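Local coordinates for protein galectin 2 (Gallus gallus, PDB 2YMZ) that probably binds carbohydrates, most likely beta-galactosides as other galectins do, through a compact beta-sandwich lectin domain, at residues Glu28-Asn33 / Pro47-Ser52; Leu43-Arg48 / Phe73-Gly78; Val53-Ser58 / Glu67-His72. All blocks are in the same frame, centred on the assembly; numbering follows the deposited sequence.

Contact 1: Glu28-Asn33 / Pro47-Ser52; sequences ESFAIN and PRFNES
Ser29 and Arg48 form a single backbone bridge, CA to CA 4.5 Å, at the open end of the antiparallel hairpin made by strands 30-34 and 40-48 of the galectin beta-sandwich. The touching parts run 169° apart. Two backbone bonds bracket the bridge: Phe49 N donates to Glu28 O at 3.0 Å, while the bond from Phe30 N to Pro47 O is weak. Pro47, having no N-H, gives nothing back to Phe30 O; its CD lies against that oxygen at 3.3 Å, and the side-chain ND2 of Asn46 donates to it. Glu28 O also accepts from a water that takes the N-H of Asn50, so the turn after Arg48 is tied to the loop before strand 30-34 both directly and through solvent.

The side chains divide between the interior and the surface. Phe30 has CG between its backbone N and carbonyl carbon (chi1 64°), which lays the ring beside Pro47. Pro47 CG sits over one ring face, 4.0 Å from the Phe30 centroid, a CH-pi contact, and Phe49 CE2 approaches the edge of the same ring. Phe122 stacks on Phe30, and Ile23 of the facing sheet touches both phenylalanines. On the surface, Arg48 grips Glu51 side-on, NE to OE1 at 2.8 Å and NH2 to OE2 at 2.9 Å, each oxygen using its syn lone pair; this fixes the guanidinium of a residue whose position in galectins belongs to the sugar-binding HxNxR signature. Nearby, the planes of the Glu28 carboxylate and the Asn50 amide are turned 63° apart, and Asn50 ND2 reaches Glu28 OE1 at 2.9 Å from above the carboxylate plane.

Contact 2: Leu43-Arg48 / Phe73-Gly78; sequences LHFNPR and FNFYKG
Phe73 meets Pro47 and Arg48 where the loop joining strands 63-70 and 80-88 passes from one sheet of the galectin beta-sandwich to the other, over the end of strand 40-48. With CG anti to its own backbone N (chi1 -170°), the ring swings toward the strand. Its CE2 lies 3.5 Å from Arg48 O and 3.9 Å from Pro47 CB, touching both the backbone carbonyl and the pyrrolidine, which lie obliquely to the ring. Phe49 adds an edge-to-face contact with Phe73.

Asn74 turns off, its ND2 bonded to Asp98, and the next side chain returns to the strand. Phe75 carries the buried part: its CD2 stands 4.1 Å above one face of the Phe73 ring, near the rim, while CE2 packs on Pro47 CG at 3.7 Å. The proline therefore touches both aromatic rings, CB meeting the two of them and CG Phe75. Ile54 of the neighbouring strand packs against both as well, and against Phe45, making one continuous apolar cluster. The contact holds by packing alone. At its inner limit Phe75 CZ lies near the plane of the Phe45 ring, at the edge, 4.3 Å from Phe45 CZ.

Contact 3: Val53-Ser58 / Glu67-His72; sequences VIVCNS and EQRDKH
Arg69 starts its path against Val53: CB lies 3.7 Å from Val53 CG2, and CG stays near the same methyl. The chain runs extended from CG to NE, which donates to Glu67 OE2 at 2.8 Å, in the guanidinium plane and on the oxygen's anti lone pair. Beyond it, NH1 comes 3.8 Å from Val53 CG1, and Val55 CG2 lies under one face of the guanidinium, toward its rim. The salt bridge thus helps to hold the rotation of a planar group already backed by the valine. Glu67, bent at chi2 (-68°), passes Val55 CG1 with its own CG at 3.6 Å.

These side chains line the outer face of the hairpin of strands 53-60 and 63-70 in the galectin sandwich. Val55 and Arg69 are a non-hydrogen-bonded pair, flanked by hydrogen-bonded Ile54-Asp70 and Cys56-Gln68, each with two backbone bonds. Ile54 and Cys56 point inward, where Phe45 meets both. At the strand end, Asp70 OD2 is bonded to His100 NE2, and Asp70 OD1 accepts from His72 N at 2.9 Å, an Asx turn.

From the N terminus, contact 1 comes first, closing the hairpin of strands 30-34 and 40-48 by joining its open end. Contact 2 starts on the same strand 40-48 before contact 1 is complete, sharing Pro47 and Arg48, and reaches forward to the loop 73-78, which leads to the other sheet. Within the long loop it closes lies contact 3, the hairpin of strands 53-60 and 63-70, in series with contact 1. Backbone bonds Arg48 N to Val53 O and Asn46 N to Val55 O join the two hairpins into one sheet. Lys71 NZ bonds back to Ser52 O, tying contact 3 to contact 1, while Phe45 packs on Ile54, linking contacts 2 and 3 inside the sandwich.

Contact 1: Glu28-Asn33 / Pro47-Ser52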
# COMPACT_ATOMS: atom_id res chain seq x y z
N GLU A 28 9.97 17.43 6.66
CA GLU A 28 10.13 17.80 8.04
C GLU A 28 9.63 16.70 8.93
O GLU A 28 9.97 16.70 10.05
CB GLU A 28 9.37 19.08 8.46
CG GLU A 28 10.13 20.34 7.96
CD GLU A 28 9.62 21.67 8.54
OE1 GLU A 28 8.80 21.72 9.52
OE2 GLU A 28 10.09 22.71 8.00
N SER A 29 8.73 15.82 8.42
CA SER A 29 8.31 14.70 9.28
C SER A 29 7.55 13.69 8.40
O SER A 29 7.27 13.98 7.25
CB SER A 29 7.34 15.21 10.38
OG SER A 29 6.11 15.51 9.83
N PHE A 30 7.27 12.49 8.94
CA PHE A 30 6.37 11.61 8.20
C PHE A 30 5.67 10.81 9.32
O PHE A 30 6.09 10.83 10.47
CB PHE A 30 7.11 10.72 7.18
CG PHE A 30 8.10 9.74 7.80
CD1 PHE A 30 7.70 8.42 8.15
CD2 PHE A 30 9.44 10.11 7.92
CE1 PHE A 30 8.66 7.51 8.59
CE2 PHE A 30 10.36 9.24 8.43
CZ PHE A 30 9.98 7.93 8.78
N ALA A 31 4.56 10.10 8.98
CA ALA A 31 3.92 9.35 10.04
C ALA A 31 3.37 8.03 9.43
O ALA A 31 2.95 7.99 8.29
CB ALA A 31 2.76 10.12 10.64
N ILE A 32 3.43 7.02 10.24
CA ILE A 32 2.87 5.69 9.88
C ILE A 32 1.77 5.59 10.97
O ILE A 32 2.05 5.62 12.21
CB ILE A 32 3.92 4.61 10.11
CG1 ILE A 32 5.00 4.70 9.04
CG2 ILE A 32 3.30 3.20 10.04
CD1 ILE A 32 6.26 3.90 9.31
N ASN A 33 0.51 5.45 10.51
CA ASN A 33 -0.67 5.41 11.41
C ASN A 33 -1.41 4.04 11.25
O ASN A 33 -1.76 3.70 10.17
CB ASN A 33 -1.60 6.49 10.99
CG ASN A 33 -1.00 7.90 11.30
OD1 ASN A 33 -0.51 8.08 12.37
ND2 ASN A 33 -1.06 8.81 10.39
N PRO A 47 8.29 10.31 13.17
CA PRO A 47 9.59 10.94 13.30
C PRO A 47 9.53 12.40 12.88
O PRO A 47 8.97 12.73 11.85
CB PRO A 47 10.42 10.20 12.25
CG PRO A 47 9.82 8.79 12.16
CD PRO A 47 8.31 9.13 12.27
N ARG A 48 10.08 13.26 13.71
CA ARG A 48 10.02 14.71 13.46
C ARG A 48 11.47 15.24 13.39
O ARG A 48 12.23 15.15 14.36
CB ARG A 48 9.31 15.36 14.63
CG ARG A 48 7.77 15.09 14.41
CD ARG A 48 6.84 16.06 15.10
NE ARG A 48 7.27 17.43 14.99
CZ ARG A 48 6.78 18.38 14.18
NH1 ARG A 48 5.77 18.12 13.35
NH2 ARG A 48 7.34 19.64 14.21
N PHE A 49 11.80 15.77 12.23
CA PHE A 49 13.21 16.13 11.96
C PHE A 49 13.54 17.44 12.70
O PHE A 49 14.62 17.53 13.24
CB PHE A 49 13.46 16.31 10.46
CG PHE A 49 13.66 14.99 9.76
CD1 PHE A 49 14.93 14.43 9.70
CD2 PHE A 49 12.58 14.33 9.21
CE1 PHE A 49 15.11 13.21 9.11
CE2 PHE A 49 12.75 13.07 8.56
CZ PHE A 49 14.04 12.55 8.51
N ASN A 50 12.56 18.31 12.90
CA ASN A 50 12.89 19.68 13.47
C ASN A 50 13.38 19.52 14.88
O ASN A 50 14.32 20.18 15.32
CB ASN A 50 11.62 20.56 13.53
CG ASN A 50 11.16 21.03 12.18
OD1 ASN A 50 11.82 20.82 11.18
ND2 ASN A 50 9.98 21.68 12.14
N GLU A 51 12.71 18.64 15.65
CA GLU A 51 13.05 18.44 17.03
C GLU A 51 13.92 17.20 17.25
O GLU A 51 14.21 16.86 18.40
CB GLU A 51 11.80 18.40 17.92
CG GLU A 51 10.93 19.65 17.75
CD GLU A 51 9.75 19.39 16.85
OE1 GLU A 51 9.44 18.19 16.59
OE2 GLU A 51 9.17 20.34 16.30
N SER A 52 14.23 16.53 16.14
CA SER A 52 15.07 15.30 16.17
C SER A 52 14.54 14.28 17.19
O SER A 52 15.21 13.89 18.13
CB SER A 52 16.56 15.68 16.48
OG SER A 52 17.34 14.52 16.23
O HOH W 1 9.61 18.23 12.40

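Contact 2: Leu43-Arg48 / Phe73-Gly78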
# COMPACT_ATOMS: atom_id res chain seq x y z
N LEU A 43 -1.53 3.33 16.87
CA LEU A 43 -0.11 3.72 16.82
C LEU A 43 -0.01 4.83 15.78
O LEU A 43 -0.30 4.62 14.57
CB LEU A 43 0.82 2.54 16.50
CG LEU A 43 2.34 2.89 16.31
CD1 LEU A 43 2.90 3.66 17.51
CD2 LEU A 43 3.22 1.68 15.97
N HIS A 44 0.44 6.01 16.21
CA HIS A 44 0.85 7.03 15.26
C HIS A 44 2.34 7.19 15.53
O HIS A 44 2.72 7.57 16.65
CB HIS A 44 0.03 8.31 15.58
CG HIS A 44 0.59 9.64 15.09
ND1 HIS A 44 0.40 10.11 13.81
CD2 HIS A 44 1.25 10.65 15.76
CE1 HIS A 44 0.93 11.33 13.69
NE2 HIS A 44 1.40 11.69 14.88
N PHE A 45 3.18 6.77 14.59
CA PHE A 45 4.64 6.74 14.74
C PHE A 45 5.10 7.87 13.86
O PHE A 45 4.95 7.83 12.62
CB PHE A 45 5.12 5.40 14.14
CG PHE A 45 6.61 5.27 14.05
CD1 PHE A 45 7.33 4.90 15.17
CD2 PHE A 45 7.25 5.50 12.82
CE1 PHE A 45 8.73 4.79 15.09
CE2 PHE A 45 8.65 5.36 12.72
CZ PHE A 45 9.35 5.05 13.87
N ASN A 46 5.69 8.91 14.48
CA ASN A 46 5.89 10.11 13.72
C ASN A 46 7.30 10.71 13.98
O ASN A 46 7.52 11.44 14.97
CB ASN A 46 4.84 11.12 14.28
CG ASN A 46 4.98 12.55 13.72
OD1 ASN A 46 4.55 13.49 14.43
ND2 ASN A 46 5.38 12.75 12.49
N PRO A 47 8.29 10.31 13.17
CA PRO A 47 9.59 10.94 13.30
C PRO A 47 9.53 12.40 12.88
O PRO A 47 8.97 12.73 11.85
CB PRO A 47 10.42 10.20 12.25
CG PRO A 47 9.82 8.79 12.16
CD PRO A 47 8.31 9.13 12.27
N ARG A 48 10.08 13.26 13.71
CA ARG A 48 10.02 14.71 13.46
C ARG A 48 11.47 15.24 13.39
O ARG A 48 12.23 15.15 14.36
CB ARG A 48 9.31 15.36 14.63
CG ARG A 48 7.77 15.09 14.41
CD ARG A 48 6.84 16.06 15.10
NE ARG A 48 7.27 17.43 14.99
CZ ARG A 48 6.78 18.38 14.18
NH1 ARG A 48 5.77 18.12 13.35
NH2 ARG A 48 7.34 19.64 14.21
N PHE A 73 17.31 9.14 17.37
CA PHE A 73 16.77 9.61 16.07
C PHE A 73 17.89 9.57 15.05
O PHE A 73 18.76 10.46 14.99
CB PHE A 73 16.36 11.09 16.14
CG PHE A 73 15.60 11.54 14.97
CD1 PHE A 73 16.23 12.06 13.83
CD2 PHE A 73 14.21 11.45 14.96
CE1 PHE A 73 15.53 12.49 12.72
CE2 PHE A 73 13.51 11.90 13.84
CZ PHE A 73 14.14 12.42 12.71
N ASN A 74 17.89 8.54 14.28
CA ASN A 74 18.89 8.34 13.23
C ASN A 74 18.13 8.16 11.93
O ASN A 74 18.14 7.07 11.32
CB ASN A 74 19.70 7.06 13.47
CG ASN A 74 20.92 7.28 14.36
OD1 ASN A 74 21.51 8.35 14.36
ND2 ASN A 74 21.24 6.30 15.19
N PHE A 75 17.46 9.22 11.54
CA PHE A 75 16.78 9.21 10.27
C PHE A 75 17.42 10.30 9.55
O PHE A 75 17.82 11.32 10.14
CB PHE A 75 15.27 9.48 10.39
CG PHE A 75 14.43 8.27 10.84
CD1 PHE A 75 14.22 7.21 9.98
CD2 PHE A 75 13.87 8.23 12.11
CE1 PHE A 75 13.41 6.10 10.36
CE2 PHE A 75 13.07 7.12 12.53
CZ PHE A 75 12.82 6.08 11.64
N TYR A 76 17.47 10.17 8.25
CA TYR A 76 18.13 11.17 7.41
C TYR A 76 17.29 11.57 6.26
O TYR A 76 16.75 10.73 5.52
CB TYR A 76 19.46 10.55 6.87
CG TYR A 76 20.29 10.12 8.04
CD1 TYR A 76 21.16 11.00 8.66
CD2 TYR A 76 20.15 8.85 8.59
CE1 TYR A 76 21.89 10.62 9.76
CE2 TYR A 76 20.83 8.48 9.70
CZ TYR A 76 21.71 9.35 10.27
OH TYR A 76 22.37 8.94 11.39
N LYS A 77 17.22 12.87 5.99
CA LYS A 77 16.41 13.31 4.86
C LYS A 77 17.03 12.86 3.55
O LYS A 77 18.27 12.78 3.46
CB LYS A 77 16.28 14.86 4.83
CG LYS A 77 15.56 15.38 6.08
CD LYS A 77 15.49 16.92 6.06
CE LYS A 77 15.03 17.42 7.42
NZ LYS A 77 14.80 18.93 7.38
N GLY A 78 16.19 12.51 2.58
CA GLY A 78 16.72 12.03 1.30
C GLY A 78 17.14 10.56 1.23
O GLY A 78 17.69 10.16 0.21

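Contact 3: Val53-Ser58 / Glu67-His72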
# COMPACT_ATOMS: atom_id res chain seq x y z
N VAL A 53 13.26 13.88 17.06
CA VAL A 53 12.67 13.01 18.07
C VAL A 53 11.61 12.12 17.34
O VAL A 53 11.01 12.58 16.33
CB VAL A 53 11.95 13.86 19.19
CG1 VAL A 53 10.89 14.75 18.57
CG2 VAL A 53 11.33 12.97 20.31
N ILE A 54 11.39 10.90 17.85
CA ILE A 54 10.30 10.11 17.31
C ILE A 54 9.16 10.26 18.30
O ILE A 54 9.31 9.92 19.50
CB ILE A 54 10.71 8.62 17.25
CG1 ILE A 54 11.93 8.49 16.29
CG2 ILE A 54 9.50 7.72 16.81
CD1 ILE A 54 12.62 7.14 16.33
N VAL A 55 8.03 10.71 17.83
CA VAL A 55 6.87 10.84 18.71
C VAL A 55 5.91 9.71 18.36
O VAL A 55 5.63 9.54 17.16
CB VAL A 55 6.12 12.11 18.43
CG1 VAL A 55 4.97 12.38 19.44
CG2 VAL A 55 7.13 13.27 18.65
N CYS A 56 5.46 9.00 19.37
CA CYS A 56 4.38 8.03 19.19
C CYS A 56 3.18 8.51 20.00
O CYS A 56 3.32 9.05 21.14
CB CYS A 56 4.80 6.65 19.70
SG CYS A 56 6.09 5.92 18.64
N ASN A 57 2.01 8.24 19.45
CA ASN A 57 0.76 8.58 20.20
C ASN A 57 -0.39 7.66 19.73
O ASN A 57 -0.24 6.90 18.74
CB ASN A 57 0.32 10.05 19.96
CG ASN A 57 -0.49 10.63 21.15
OD1 ASN A 57 -0.93 9.93 22.04
ND2 ASN A 57 -0.68 11.94 21.16
N SER A 58 -1.53 7.75 20.41
CA SER A 58 -2.76 7.06 19.92
C SER A 58 -3.84 8.13 19.77
O SER A 58 -3.70 9.22 20.31
CB SER A 58 -3.20 6.03 20.97
OG SER A 58 -3.30 6.64 22.26
N GLU A 67 1.44 11.67 24.34
CA GLU A 67 2.51 11.16 23.46
C GLU A 67 3.73 10.62 24.22
O GLU A 67 3.98 10.97 25.41
CB GLU A 67 2.86 12.24 22.39
CG GLU A 67 4.03 13.19 22.83
CD GLU A 67 3.72 14.10 23.96
OE1 GLU A 67 2.55 14.16 24.49
OE2 GLU A 67 4.68 14.83 24.32
N GLN A 68 4.52 9.76 23.54
CA GLN A 68 5.78 9.28 24.06
C GLN A 68 6.82 9.76 23.12
O GLN A 68 6.57 9.80 21.92
CB GLN A 68 5.79 7.71 24.15
CG GLN A 68 4.85 7.28 25.26
CD GLN A 68 4.96 5.80 25.56
OE1 GLN A 68 5.78 5.08 24.95
NE2 GLN A 68 4.17 5.34 26.54
N ARG A 69 7.99 10.19 23.64
CA ARG A 69 9.02 10.76 22.81
C ARG A 69 10.27 9.89 22.96
O ARG A 69 10.69 9.57 24.08
CB ARG A 69 9.30 12.25 23.26
CG ARG A 69 8.11 13.13 22.82
CD ARG A 69 8.08 14.51 23.56
NE ARG A 69 7.00 15.28 22.90
CZ ARG A 69 7.20 15.93 21.77
NH1 ARG A 69 8.42 16.02 21.22
NH2 ARG A 69 6.20 16.51 21.13
N ASP A 70 10.86 9.51 21.84
CA ASP A 70 12.14 8.79 21.84
C ASP A 70 13.19 9.61 21.09
O ASP A 70 13.03 9.94 19.91
CB ASP A 70 11.89 7.37 21.24
CG ASP A 70 13.12 6.47 21.28
OD1 ASP A 70 14.27 6.94 21.28
OD2 ASP A 70 12.91 5.26 21.33
N LYS A 71 14.29 9.95 21.80
CA LYS A 71 15.28 10.87 21.27
C LYS A 71 16.36 10.15 20.46
O LYS A 71 17.22 10.78 19.87
CB LYS A 71 15.91 11.69 22.40
CG LYS A 71 14.89 12.68 22.92
CD LYS A 71 14.79 13.82 21.92
CE LYS A 71 16.15 14.40 21.50
NZ LYS A 71 16.07 15.57 20.56
N HIS A 72 16.19 8.82 20.32
CA HIS A 72 17.13 8.01 19.51
C HIS A 72 16.71 8.18 18.06
O HIS A 72 15.81 7.46 17.55
CB HIS A 72 17.09 6.52 19.92
CG HIS A 72 18.19 5.71 19.31
ND1 HIS A 72 19.28 5.27 20.04
CD2 HIS A 72 18.43 5.34 18.03
CE1 HIS A 72 20.11 4.60 19.25
NE2 HIS A 72 19.62 4.63 18.02